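Local coordinates for protein pyruvate synthase subunit porC (Thermotoga maritima MSB8, PDB 2RAA) that is the gamma subunit of the heterotetrameric pyruvate synthase, which converts pyruvate and coenzyme A to acetyl-CoA and carbon dioxide while reducing ferredoxin, at residues K18-R23 and P85-V90; V50-E55 and A67-G72; A99-L104 and K123-N128; P149-L154 and R191-G196; A156-T161 and R195-V200. One frame throughout, in Å; residues are numbered along the deposited sequence.

Contact 1 (K18-R23 and P85-V90); sequences KYFEIR and PDVVVV
Strands 19-23 and 87-90 run parallel in the middle of the mixed sheet, with Ile-22 paired to Val-87 and Arg-23 to Val-88. The backbone bonds alternate as parallel pairing requires: Arg-23 N gives to Val-87 O at 3.0 Å, and Val-89 N gives to Arg-23 O. Where the second strand begins, Glu-21 O takes two donors, Asp-86 N and Val-87 N. The short acid Asp-86 extends the pairing through its side chain, OD2 accepting from Glu-21 N at 2.7 Å with the anti lone pair.

Apolar packing covers the face of Ile-22, Val-87 and Val-89. The CG2 methyls of the beta-branched Ile-22 and Val-89 meet at 3.9 Å, and helix 150-161 lies over the valines. The ring of Phe-20, its CG trans to N (chi1 -176°), takes Asp-86 CB over one face and touches Val-87 CG2 with CZ. Without the ring, as with an alanine here, Asp-86 CB and Val-87 CG2 are likely to lose their aromatic cover.

Arg-23 points to the other face, where its polar end is held by His-25 and by carbonyls of Val-82, Ile-100 and Glu-102; Pro-85 CG lies 4.0 Å above the centre of its guanidinium plane.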
# COMPACT_ATOMS: atom_id res chain seq x y z
N LYS A 18 15.26 13.44 -4.03
CA LYS A 18 15.95 12.95 -2.79
C LYS A 18 15.13 11.96 -1.93
O LYS A 18 15.68 11.26 -1.07
CB LYS A 18 16.39 14.13 -1.91
N TYR A 19 13.82 11.89 -2.19
CA TYR A 19 12.86 11.05 -1.47
C TYR A 19 11.97 10.30 -2.47
O TYR A 19 11.49 10.90 -3.44
CB TYR A 19 11.98 11.92 -0.52
CG TYR A 19 12.64 12.32 0.79
CD1 TYR A 19 12.78 11.40 1.83
CD2 TYR A 19 13.14 13.60 1.00
CE1 TYR A 19 13.42 11.73 3.04
CE2 TYR A 19 13.77 13.95 2.22
CZ TYR A 19 13.91 13.00 3.23
OH TYR A 19 14.51 13.31 4.45
N PHE A 20 11.72 9.01 -2.24
CA PHE A 20 10.77 8.22 -3.01
C PHE A 20 9.43 8.42 -2.30
O PHE A 20 9.32 8.32 -1.08
CB PHE A 20 11.17 6.73 -3.01
CG PHE A 20 10.31 5.85 -3.86
CD1 PHE A 20 10.56 5.71 -5.19
CD2 PHE A 20 9.23 5.17 -3.33
CE1 PHE A 20 9.78 4.92 -5.98
CE2 PHE A 20 8.43 4.39 -4.14
CZ PHE A 20 8.73 4.26 -5.47
N GLU A 21 8.39 8.68 -3.07
CA GLU A 21 7.15 9.06 -2.49
C GLU A 21 5.94 8.20 -2.86
O GLU A 21 5.74 7.91 -4.01
CB GLU A 21 6.89 10.48 -2.93
CG GLU A 21 5.73 11.09 -2.20
CD GLU A 21 5.43 12.48 -2.68
OE1 GLU A 21 6.40 13.27 -2.88
OE2 GLU A 21 4.22 12.75 -2.86
N ILE A 22 5.11 7.90 -1.87
CA ILE A 22 3.96 7.03 -2.00
C ILE A 22 2.71 7.68 -1.40
O ILE A 22 2.77 8.20 -0.30
CB ILE A 22 4.21 5.76 -1.21
CG1 ILE A 22 5.49 5.05 -1.74
CG2 ILE A 22 2.98 4.85 -1.31
CD1 ILE A 22 6.21 4.24 -0.70
N ARG A 23 1.59 7.67 -2.10
CA ARG A 23 0.37 8.29 -1.58
C ARG A 23 -0.70 7.22 -1.54
O ARG A 23 -0.94 6.56 -2.53
CB ARG A 23 -0.09 9.43 -2.46
CG ARG A 23 -1.34 10.14 -1.94
CD ARG A 23 -1.65 11.35 -2.82
NE ARG A 23 -2.15 10.93 -4.12
CZ ARG A 23 -2.14 11.68 -5.21
NH1 ARG A 23 -1.60 12.89 -5.22
NH2 ARG A 23 -2.64 11.17 -6.32
N PRO A 85 3.43 11.93 -6.36
CA PRO A 85 3.90 10.64 -5.89
C PRO A 85 4.47 9.74 -6.97
O PRO A 85 4.05 9.76 -8.12
CB PRO A 85 2.63 10.02 -5.33
CG PRO A 85 1.56 10.56 -6.19
CD PRO A 85 1.96 11.98 -6.45
N ASP A 86 5.42 8.91 -6.55
CA ASP A 86 6.02 7.90 -7.40
C ASP A 86 5.09 6.70 -7.51
O ASP A 86 5.15 5.96 -8.50
CB ASP A 86 7.36 7.46 -6.81
CG ASP A 86 8.41 8.60 -6.83
OD1 ASP A 86 8.75 9.06 -7.94
OD2 ASP A 86 8.89 9.01 -5.75
N VAL A 87 4.22 6.53 -6.51
CA VAL A 87 3.28 5.41 -6.47
C VAL A 87 2.04 5.84 -5.77
O VAL A 87 2.11 6.53 -4.78
CB VAL A 87 3.84 4.19 -5.63
CG1 VAL A 87 2.85 3.04 -5.58
CG2 VAL A 87 5.19 3.70 -6.23
N VAL A 88 0.89 5.43 -6.30
CA VAL A 88 -0.42 5.69 -5.71
C VAL A 88 -0.97 4.33 -5.40
O VAL A 88 -0.94 3.45 -6.25
CB VAL A 88 -1.37 6.51 -6.66
CG1 VAL A 88 -2.78 6.54 -6.14
CG2 VAL A 88 -0.84 7.96 -6.84
N VAL A 89 -1.48 4.17 -4.17
CA VAL A 89 -1.94 2.90 -3.64
C VAL A 89 -3.38 3.10 -3.25
O VAL A 89 -3.69 3.97 -2.46
CB VAL A 89 -1.14 2.48 -2.39
CG1 VAL A 89 -1.65 1.19 -1.83
CG2 VAL A 89 0.34 2.38 -2.70
N VAL A 90 -4.28 2.33 -3.84
CA VAL A 90 -5.71 2.49 -3.59
C VAL A 90 -6.20 1.19 -2.98
O VAL A 90 -6.33 0.20 -3.65
CB VAL A 90 -6.46 2.88 -4.89
CG1 VAL A 90 -7.96 2.90 -4.68
CG2 VAL A 90 -5.97 4.24 -5.39

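Contact 2 (V50-E55 and A67-G72); sequences VQAFPE and AFNRIG. With SO4 (sulfate ion), chain C.
Arg-70 and Gln-51 form a hydrogen-bonded pair in the antiparallel hairpin of strands 50-55 and 64-72, at one margin of the sheet. Gln-51 N gives to Arg-70 O and Arg-70 N to Gln-51 O, both at 2.9 Å, and the side chains lie side by side. From CB, Arg-70 sends CG to within 4.0 Å of Gln-51 OE1, and the extended chain carries CD past the same oxygen. At the tip NH1 bonds to OE1 at 2.8 Å, the oxygen lying in the guanidinium plane. NH1 also meets the edge of the Phe-53 ring, 4.1 Å from CE1. NH2 turns to a sulfate, with weak bonds to O3 and O4, while NE has a long, weak ion pair with Glu-21.

Farther along this face Phe-53 and Phe-68 lie nearly parallel but slid apart, with Phe-68 CB over the Phe-53 ring. Small Ala-52 suits the other face, where helix 32-45 packs close; there a water bridges Gln-51 O and Asn-69 ND2, which also gives to Ser-36 O.

The sulfate, probably from the crystallisation liquor, is also bonded by the backbone N atoms of Glu-83 and Asn-84, consistent with a local preference for anions; Gln-51 probably steadies the arginine beside it.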
# COMPACT_ATOMS: atom_id res chain seq x y z
N VAL A 50 12.90 9.16 6.81
CA VAL A 50 11.49 8.88 6.49
C VAL A 50 10.51 9.88 7.06
O VAL A 50 10.77 10.55 8.05
CB VAL A 50 11.08 7.51 7.01
CG1 VAL A 50 11.98 6.46 6.39
CG2 VAL A 50 11.15 7.47 8.53
N GLN A 51 9.39 9.99 6.38
CA GLN A 51 8.28 10.76 6.87
C GLN A 51 7.03 10.00 6.49
O GLN A 51 7.00 9.33 5.44
CB GLN A 51 8.29 12.12 6.23
CG GLN A 51 7.21 13.02 6.74
CD GLN A 51 7.14 14.30 5.99
OE1 GLN A 51 7.00 14.29 4.77
NE2 GLN A 51 7.22 15.41 6.70
N ALA A 52 6.00 10.15 7.31
CA ALA A 52 4.72 9.48 7.12
C ALA A 52 3.65 10.12 7.97
O ALA A 52 3.81 10.22 9.18
CB ALA A 52 4.84 8.05 7.53
N PHE A 53 2.55 10.54 7.37
CA PHE A 53 1.46 11.08 8.15
C PHE A 53 0.17 10.83 7.39
O PHE A 53 0.23 10.51 6.21
CB PHE A 53 1.65 12.57 8.31
CG PHE A 53 1.94 13.25 7.02
CD1 PHE A 53 3.24 13.24 6.49
CD2 PHE A 53 0.92 13.86 6.29
CE1 PHE A 53 3.53 13.85 5.27
CE2 PHE A 53 1.19 14.48 5.07
CZ PHE A 53 2.51 14.47 4.55
N PRO A 54 -0.98 10.98 8.06
CA PRO A 54 -2.25 10.92 7.39
C PRO A 54 -2.83 12.31 7.12
O PRO A 54 -2.28 13.30 7.58
CB PRO A 54 -3.14 10.16 8.39
CG PRO A 54 -2.41 10.29 9.76
CD PRO A 54 -1.17 11.13 9.51
N GLU A 55 -3.92 12.35 6.35
CA GLU A 55 -4.75 13.54 6.14
C GLU A 55 -6.22 13.12 6.08
O GLU A 55 -6.65 12.49 5.11
CB GLU A 55 -4.37 14.33 4.88
CG GLU A 55 -3.23 15.36 5.08
CD GLU A 55 -3.00 16.25 3.85
OE1 GLU A 55 -3.85 16.21 2.92
OE2 GLU A 55 -1.97 16.99 3.82
N ALA A 67 -2.91 8.75 3.21
CA ALA A 67 -1.73 8.67 4.05
C ALA A 67 -0.57 8.90 3.05
O ALA A 67 -0.82 8.87 1.86
CB ALA A 67 -1.62 7.32 4.73
N PHE A 68 0.65 9.14 3.51
CA PHE A 68 1.76 9.48 2.65
C PHE A 68 3.02 8.92 3.22
O PHE A 68 3.15 8.89 4.40
CB PHE A 68 1.92 11.01 2.65
CG PHE A 68 0.67 11.76 2.24
CD1 PHE A 68 -0.28 12.11 3.17
CD2 PHE A 68 0.45 12.10 0.92
CE1 PHE A 68 -1.44 12.78 2.76
CE2 PHE A 68 -0.70 12.77 0.54
CZ PHE A 68 -1.63 13.09 1.43
N ASN A 69 3.95 8.48 2.38
CA ASN A 69 5.30 8.14 2.82
C ASN A 69 6.27 8.86 1.92
O ASN A 69 6.04 8.96 0.70
CB ASN A 69 5.63 6.65 2.70
CG ASN A 69 4.84 5.79 3.66
OD1 ASN A 69 3.81 5.31 3.28
ND2 ASN A 69 5.32 5.59 4.88
N ARG A 70 7.34 9.37 2.54
CA ARG A 70 8.53 9.82 1.86
C ARG A 70 9.63 9.02 2.48
O ARG A 70 9.68 8.90 3.72
CB ARG A 70 8.77 11.29 2.05
CG ARG A 70 7.63 12.14 1.51
CD ARG A 70 8.09 13.58 1.34
NE ARG A 70 7.17 14.39 0.55
CZ ARG A 70 6.23 15.20 1.06
NH1 ARG A 70 6.05 15.34 2.37
NH2 ARG A 70 5.44 15.88 0.23
N ILE A 71 10.42 8.38 1.63
CA ILE A 71 11.52 7.53 2.09
C ILE A 71 12.75 7.98 1.29
O ILE A 71 12.71 7.97 0.09
CB ILE A 71 11.21 6.09 1.84
CG1 ILE A 71 10.04 5.65 2.72
CG2 ILE A 71 12.45 5.27 2.13
CD1 ILE A 71 9.39 4.42 2.29
N GLY A 72 13.81 8.43 1.96
CA GLY A 72 14.97 9.03 1.28
C GLY A 72 15.66 7.94 0.53
O GLY A 72 15.72 6.79 0.99
S SO4 C . 5.59 16.38 -3.59
O1 SO4 C . 5.92 17.40 -4.58
O2 SO4 C . 5.03 15.23 -4.32
O3 SO4 C . 6.84 16.02 -2.91
O4 SO4 C . 4.61 16.94 -2.65
O HOH W 1 7.74 6.79 5.09

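Contact 3 (A99-L104 and K123-N128); sequences AIVEGL and KKTGFN
Leu-104 lays CD2 over one face of the Phe-127 ring, 3.4 Å above its plane and shifted toward the rim, a CH-pi contact with the two side chains crossing at about a right angle. Both side chains leave opposite their own amide N (chi1 -172° for Leu-104 and -173° for Phe-127), which lets each reach out to the other. Val-101 crosses the same ring, also nearly at a right angle: CG1 touches CD1 at 3.6 Å, while its second branch, CG2, reaches Thr-125 CB at 3.9 Å. A beta-branched valine thus meets two neighbours at once.

The two segments follow successive parallel strands of the alpha/beta sheet. Residues 99-104 form a 3-10 end and a type II turn from Val-101 to Leu-104, with Gly-103 at its positive-phi corner; residues 123-128 close helix 118-125. All four packing side chains also touch Leu-110 of strand 109-113, the strand between them in sequence.

Replacing the Phe-127 ring by an alanine is likely to open a gap beside Leu-104 CD2 and Val-101 CG1. Thr-125 turns its methyl side to the valine, while OG1 bonds to Val-121 O and accepts from Phe-127 N at 3.1 Å, an ST turn that ties the ring's backbone to the helix end across Gly-126.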
# COMPACT_ATOMS: atom_id res chain seq x y z
N ALA A 99 -9.13 11.89 -10.20
CA ALA A 99 -8.56 12.75 -9.16
C ALA A 99 -7.53 12.01 -8.31
O ALA A 99 -6.57 12.59 -7.81
CB ALA A 99 -9.68 13.28 -8.26
N ILE A 100 -7.75 10.70 -8.17
CA ILE A 100 -6.93 9.84 -7.30
C ILE A 100 -5.55 9.62 -7.91
O ILE A 100 -4.66 9.14 -7.23
CB ILE A 100 -7.67 8.46 -7.04
CG1 ILE A 100 -7.81 8.20 -5.55
CG2 ILE A 100 -7.04 7.29 -7.81
CD1 ILE A 100 -8.81 9.18 -4.88
N VAL A 101 -5.39 9.99 -9.18
CA VAL A 101 -4.16 9.76 -9.92
C VAL A 101 -3.42 11.07 -10.27
O VAL A 101 -2.42 11.08 -10.99
CB VAL A 101 -4.49 8.89 -11.15
CG1 VAL A 101 -3.51 9.11 -12.28
CG2 VAL A 101 -4.57 7.41 -10.75
N GLU A 102 -3.88 12.17 -9.68
CA GLU A 102 -3.25 13.47 -9.87
C GLU A 102 -1.80 13.47 -9.40
O GLU A 102 -1.49 13.01 -8.31
CB GLU A 102 -4.03 14.55 -9.13
CG GLU A 102 -5.29 14.97 -9.86
CD GLU A 102 -5.99 16.17 -9.23
OE1 GLU A 102 -5.92 16.31 -7.99
OE2 GLU A 102 -6.63 16.95 -9.98
N GLY A 103 -0.90 13.99 -10.24
CA GLY A 103 0.52 14.06 -9.90
C GLY A 103 1.31 12.79 -10.17
O GLY A 103 2.55 12.79 -10.06
N LEU A 104 0.62 11.72 -10.55
CA LEU A 104 1.28 10.45 -10.84
C LEU A 104 1.88 10.48 -12.24
O LEU A 104 1.17 10.58 -13.26
CB LEU A 104 0.32 9.26 -10.66
CG LEU A 104 0.91 7.83 -10.75
CD1 LEU A 104 2.05 7.56 -9.75
CD2 LEU A 104 -0.20 6.82 -10.56
N LYS A 123 -9.93 2.55 -17.10
CA LYS A 123 -11.17 3.25 -17.44
C LYS A 123 -11.55 4.20 -16.33
O LYS A 123 -11.87 5.36 -16.59
CB LYS A 123 -12.33 2.26 -17.68
CG LYS A 123 -13.66 2.91 -18.13
N LYS A 124 -11.51 3.70 -15.10
CA LYS A 124 -11.91 4.49 -13.93
C LYS A 124 -10.99 5.68 -13.63
O LYS A 124 -11.45 6.71 -13.14
CB LYS A 124 -12.01 3.57 -12.69
CG LYS A 124 -13.36 2.90 -12.53
CD LYS A 124 -14.33 3.83 -11.81
CE LYS A 124 -15.77 3.31 -11.80
NZ LYS A 124 -16.46 3.47 -13.12
N THR A 125 -9.71 5.55 -13.95
CA THR A 125 -8.72 6.57 -13.61
C THR A 125 -8.19 7.38 -14.78
O THR A 125 -7.93 8.59 -14.65
CB THR A 125 -7.48 5.92 -12.94
OG1 THR A 125 -6.88 5.00 -13.86
CG2 THR A 125 -7.87 5.22 -11.62
N GLY A 126 -8.00 6.72 -15.92
CA GLY A 126 -7.39 7.34 -17.09
C GLY A 126 -5.87 7.30 -17.00
O GLY A 126 -5.16 8.08 -17.65
N PHE A 127 -5.37 6.38 -16.18
CA PHE A 127 -3.96 6.21 -16.01
C PHE A 127 -3.36 5.22 -17.02
O PHE A 127 -3.63 4.01 -17.00
CB PHE A 127 -3.64 5.75 -14.58
CG PHE A 127 -2.17 5.72 -14.29
CD1 PHE A 127 -1.45 6.91 -14.26
CD2 PHE A 127 -1.51 4.52 -14.09
CE1 PHE A 127 -0.09 6.89 -14.02
CE2 PHE A 127 -0.14 4.50 -13.86
CZ PHE A 127 0.57 5.68 -13.82
N ASN A 128 -2.55 5.76 -17.93
CA ASN A 128 -1.69 4.95 -18.79
C ASN A 128 -0.44 4.94 -17.94
O ASN A 128 -0.12 5.96 -17.34
CB ASN A 128 -1.48 5.64 -20.12
CG ASN A 128 -2.78 6.04 -20.77
OD1 ASN A 128 -3.11 7.23 -20.82
ND2 ASN A 128 -3.57 5.05 -21.21

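Contact 4 (P149-L154 and R191-G196); sequences PNTPML and RALRRG
Pro-152 and Gly-196 mark the tightest point, their CA atoms 4.1 Å apart. Glycine suits this place because a CB would point straight at the other helix and run into Pro-152 O; without one, Gly-196 CA comes to 3.5 Å from that oxygen in a CA-H...O contact. Ala-192, one turn earlier, is nearly as small, and its carbonyl O takes a more bent contact of the same length from Pro-152 CA. Pro-152 lies in the first turn of helix 150-161, where its missing amide hydrogen costs no helical bond.

Segments 150-154 and 191-196 cross at -46°, their axes 6.8 Å apart, a close approach made possible by small residues. In this alpha/beta fold helix 150-161 lies on the central sheet, and helix 183-199 packs against it.

Away from the crossing larger side chains take over. Leu-193, its chi1 of 177° setting CG across from N, swings CD1 to 3.7 Å from Leu-154 CB, while Thr-151 CG2 meets Leu-193 CB at 3.6 Å; Leu-193 also touches helix 166-176. On the outer flank of helix 183-199, Arg-191, Arg-194 and Arg-195 are partly exposed and turn from the interface; Arg-191 forms a salt bridge with Glu-143.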
# COMPACT_ATOMS: atom_id res chain seq x y z
N PRO A 149 -7.34 -4.98 4.15
CA PRO A 149 -6.39 -5.31 3.08
C PRO A 149 -5.00 -4.73 3.16
O PRO A 149 -4.21 -4.92 2.24
CB PRO A 149 -7.03 -4.65 1.86
CG PRO A 149 -7.67 -3.42 2.41
CD PRO A 149 -8.12 -3.77 3.80
N ASN A 150 -4.69 -4.06 4.25
CA ASN A 150 -3.51 -3.26 4.35
C ASN A 150 -2.21 -4.05 4.33
O ASN A 150 -1.30 -3.61 3.67
CB ASN A 150 -3.62 -2.24 5.50
CG ASN A 150 -3.75 -2.89 6.88
OD1 ASN A 150 -4.12 -4.06 7.02
ND2 ASN A 150 -3.44 -2.10 7.92
N THR A 151 -2.14 -5.22 4.97
CA THR A 151 -0.88 -5.98 5.01
C THR A 151 -0.53 -6.61 3.67
O THR A 151 0.62 -6.51 3.22
CB THR A 151 -0.83 -6.99 6.15
OG1 THR A 151 -0.99 -6.30 7.39
CG2 THR A 151 0.54 -7.73 6.19
N PRO A 152 -1.49 -7.26 3.02
CA PRO A 152 -1.15 -7.70 1.67
C PRO A 152 -0.83 -6.54 0.72
O PRO A 152 0.01 -6.69 -0.18
CB PRO A 152 -2.41 -8.45 1.21
CG PRO A 152 -3.07 -8.89 2.49
CD PRO A 152 -2.84 -7.71 3.42
N MSE A 153 -1.46 -5.39 0.89
CA MSE A 153 -1.13 -4.24 0.03
C MSE A 153 0.32 -3.79 0.30
O MSE A 153 1.07 -3.44 -0.63
CB MSE A 153 -2.11 -3.10 0.21
CG MSE A 153 -3.49 -3.40 -0.34
SE MSE A 153 -3.55 -3.70 -2.23
CE MSE A 153 -3.58 -1.79 -2.83
N LEU A 154 0.73 -3.83 1.55
CA LEU A 154 2.13 -3.56 1.84
C LEU A 154 3.05 -4.52 1.14
O LEU A 154 4.07 -4.12 0.60
CB LEU A 154 2.40 -3.69 3.33
CG LEU A 154 2.62 -2.42 4.08
CD1 LEU A 154 2.82 -2.82 5.50
CD2 LEU A 154 3.84 -1.76 3.49
N ARG A 191 2.26 -14.22 6.67
CA ARG A 191 1.77 -14.91 5.48
C ARG A 191 0.94 -13.96 4.64
O ARG A 191 1.00 -14.00 3.43
CB ARG A 191 0.90 -16.09 5.84
CG ARG A 191 1.67 -17.29 6.31
CD ARG A 191 0.75 -18.51 6.33
NE ARG A 191 -0.14 -18.55 7.49
CZ ARG A 191 0.22 -18.99 8.69
NH1 ARG A 191 1.45 -19.42 8.90
NH2 ARG A 191 -0.66 -18.99 9.69
N ALA A 192 0.14 -13.12 5.27
CA ALA A 192 -0.67 -12.15 4.54
C ALA A 192 0.25 -11.21 3.77
O ALA A 192 0.01 -10.90 2.61
CB ALA A 192 -1.61 -11.41 5.50
N LEU A 193 1.36 -10.79 4.39
CA LEU A 193 2.30 -9.90 3.72
C LEU A 193 2.94 -10.63 2.53
O LEU A 193 2.90 -10.13 1.43
CB LEU A 193 3.34 -9.35 4.69
CG LEU A 193 4.44 -8.47 4.07
CD1 LEU A 193 4.00 -6.98 3.86
CD2 LEU A 193 5.64 -8.56 4.95
N ARG A 194 3.47 -11.83 2.77
CA ARG A 194 4.09 -12.64 1.75
C ARG A 194 3.17 -12.92 0.56
O ARG A 194 3.60 -12.79 -0.57
CB ARG A 194 4.56 -13.96 2.33
CG ARG A 194 5.71 -13.85 3.33
CD ARG A 194 6.34 -15.23 3.59
NE ARG A 194 6.79 -15.42 4.98
CZ ARG A 194 6.23 -16.23 5.89
NH1 ARG A 194 5.15 -16.97 5.60
NH2 ARG A 194 6.76 -16.31 7.11
N ARG A 195 1.92 -13.33 0.83
CA ARG A 195 1.00 -13.60 -0.25
C ARG A 195 0.64 -12.37 -1.08
O ARG A 195 0.36 -12.50 -2.28
CB ARG A 195 -0.27 -14.35 0.25
CG ARG A 195 -0.08 -15.90 0.36
CD ARG A 195 -1.43 -16.61 0.54
NE ARG A 195 -2.34 -16.41 -0.61
CZ ARG A 195 -3.67 -16.58 -0.57
NH1 ARG A 195 -4.25 -16.91 0.57
NH2 ARG A 195 -4.44 -16.36 -1.66
N GLY A 196 0.60 -11.16 -0.50
CA GLY A 196 0.41 -9.95 -1.33
C GLY A 196 1.69 -9.73 -2.17
O GLY A 196 1.64 -9.29 -3.33

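Contact 5 (A156-T161 and R195-V200); sequences ALVRVT and RGYEEV
Helices 156-161 and 195-199 cross at -39° with their axes 7.5 Å apart, and the nearest CA atoms, of Ala-156 and Tyr-197, are 4.3 Å apart. Small residues allow this: Ala-156 lies against the Gly-196 carbonyl, its CA 3.4 Å from that O, and its CB meets Val-200 CB.

Arg-159 carries the outer side. Its chain bends at chi2 (75°), which folds CD over the centre of the Tyr-197 ring, 3.4 Å above the plane, in a CH-pi contact. The guanidinium continues past the ring: NH1 gives a bond of 2.9 Å to Tyr-197 O and a weaker one to Glu-198 O. A long, flexible arginine suits this exposed position, since its methylenes cover the aromatic face while its charge meets carbonyls near the C-terminal end of helix 183-199, where the helix dipole would probably favour a cation. Val-158 CG1 meets the same ring at its edge, 4.0 Å from CE2.

In this alpha/beta fold helix 150-161 packs on the sheet through Ala-156, Leu-157 and Val-160, with helix 183-199 beside it, and Val-200 is where the chain leaves that helix for the short strand 201-202. Its branches divide the work: CG1 touches Arg-159 CG at 3.6 Å, and CG2 meets Val-160 CG1. Both valines also touch Cys-132, which forms a disulfide with Cys-202.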
# COMPACT_ATOMS: atom_id res chain seq x y z
N ALA A 156 2.47 -6.39 -1.54
CA ALA A 156 2.38 -5.97 -2.96
C ALA A 156 3.26 -4.77 -3.25
O ALA A 156 3.97 -4.76 -4.23
CB ALA A 156 0.98 -5.66 -3.34
N LEU A 157 3.21 -3.77 -2.39
CA LEU A 157 4.01 -2.55 -2.56
C LEU A 157 5.50 -2.81 -2.60
O LEU A 157 6.23 -2.23 -3.42
CB LEU A 157 3.74 -1.61 -1.40
CG LEU A 157 4.29 -0.19 -1.48
CD1 LEU A 157 3.87 0.57 -2.76
CD2 LEU A 157 3.83 0.48 -0.23
N VAL A 158 5.94 -3.61 -1.64
CA VAL A 158 7.33 -3.96 -1.52
C VAL A 158 7.75 -4.71 -2.77
O VAL A 158 8.79 -4.44 -3.34
CB VAL A 158 7.57 -4.79 -0.27
CG1 VAL A 158 8.91 -5.56 -0.37
CG2 VAL A 158 7.48 -3.86 0.94
N ARG A 159 6.90 -5.63 -3.20
CA ARG A 159 7.15 -6.36 -4.43
C ARG A 159 7.29 -5.45 -5.65
O ARG A 159 8.31 -5.51 -6.35
CB ARG A 159 6.10 -7.43 -4.62
CG ARG A 159 6.17 -8.23 -5.90
CD ARG A 159 7.28 -9.26 -5.89
NE ARG A 159 7.35 -9.92 -7.19
CZ ARG A 159 6.64 -10.98 -7.57
NH1 ARG A 159 5.78 -11.58 -6.75
NH2 ARG A 159 6.79 -11.45 -8.79
N VAL A 160 6.33 -4.56 -5.92
CA VAL A 160 6.41 -3.74 -7.16
C VAL A 160 7.33 -2.54 -7.15
O VAL A 160 7.63 -2.01 -8.21
CB VAL A 160 5.04 -3.23 -7.63
CG1 VAL A 160 4.07 -4.39 -7.66
CG2 VAL A 160 4.52 -2.06 -6.71
N THR A 161 7.78 -2.11 -5.98
CA THR A 161 8.71 -0.97 -5.89
C THR A 161 10.09 -1.34 -5.38
O THR A 161 11.02 -0.58 -5.54
CB THR A 161 8.20 0.08 -4.87
OG1 THR A 161 8.13 -0.52 -3.57
CG2 THR A 161 6.86 0.66 -5.26
N ARG A 195 1.92 -13.33 0.83
CA ARG A 195 1.00 -13.60 -0.25
C ARG A 195 0.64 -12.37 -1.08
O ARG A 195 0.36 -12.50 -2.28
CB ARG A 195 -0.27 -14.35 0.25
CG ARG A 195 -0.08 -15.90 0.36
CD ARG A 195 -1.43 -16.61 0.54
NE ARG A 195 -2.34 -16.41 -0.61
CZ ARG A 195 -3.67 -16.58 -0.57
NH1 ARG A 195 -4.25 -16.91 0.57
NH2 ARG A 195 -4.44 -16.36 -1.66
N GLY A 196 0.60 -11.16 -0.50
CA GLY A 196 0.41 -9.95 -1.33
C GLY A 196 1.69 -9.73 -2.17
O GLY A 196 1.64 -9.29 -3.33
N TYR A 197 2.83 -10.01 -1.58
CA TYR A 197 4.13 -9.88 -2.29
C TYR A 197 4.14 -10.79 -3.50
O TYR A 197 4.34 -10.32 -4.61
CB TYR A 197 5.28 -10.23 -1.36
CG TYR A 197 6.66 -10.17 -1.98
CD1 TYR A 197 7.18 -11.27 -2.64
CD2 TYR A 197 7.45 -9.05 -1.86
CE1 TYR A 197 8.45 -11.26 -3.19
CE2 TYR A 197 8.73 -9.01 -2.42
CZ TYR A 197 9.23 -10.13 -3.09
OH TYR A 197 10.51 -10.15 -3.66
N GLU A 198 3.84 -12.07 -3.28
CA GLU A 198 3.80 -13.09 -4.34
C GLU A 198 2.75 -12.92 -5.42
O GLU A 198 3.03 -13.12 -6.59
CB GLU A 198 3.56 -14.46 -3.70
CG GLU A 198 4.77 -14.98 -2.96
CD GLU A 198 4.45 -16.03 -1.92
OE1 GLU A 198 3.30 -16.56 -1.85
OE2 GLU A 198 5.41 -16.31 -1.16
N GLU A 199 1.54 -12.54 -5.02
CA GLU A 199 0.40 -12.56 -5.92
C GLU A 199 0.07 -11.31 -6.70
O GLU A 199 -0.74 -11.36 -7.60
CB GLU A 199 -0.80 -13.08 -5.15
CG GLU A 199 -0.80 -14.62 -5.16
CD GLU A 199 -1.20 -15.26 -3.84
OE1 GLU A 199 -2.34 -15.00 -3.36
OE2 GLU A 199 -0.36 -16.05 -3.32
N VAL A 200 0.69 -10.18 -6.41
CA VAL A 200 0.38 -8.96 -7.14
C VAL A 200 0.70 -9.18 -8.63
O VAL A 200 1.72 -9.80 -8.94
CB VAL A 200 1.17 -7.77 -6.60
CG1 VAL A 200 2.70 -8.05 -6.63
CG2 VAL A 200 0.79 -6.47 -7.35

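Contacts 1 and 4 are buried, while contacts 2, 3 and 5 are partly exposed. Contacts 1 and 2 are strand pairings in one sheet, parallel in its interior and antiparallel at its margin; strand 19-27 joins them by backbone bonds to strand 64-72. Contacts 4 and 5 hold the same two helices at successive levels, the first relying on small residues, the second adding an arginine bonded to carbonyls. Both meet contact 1 through the valines that helix 150-161 covers. Contact 3, about 24 Å from contact 4 between centres, is tied to contact 1 by Arg-23. Backbone bonding dominates the sheet contacts; the helix contacts combine close backbone approach with side-chain packing, and contact 3 joins its segments by apolar side-chain packing alone.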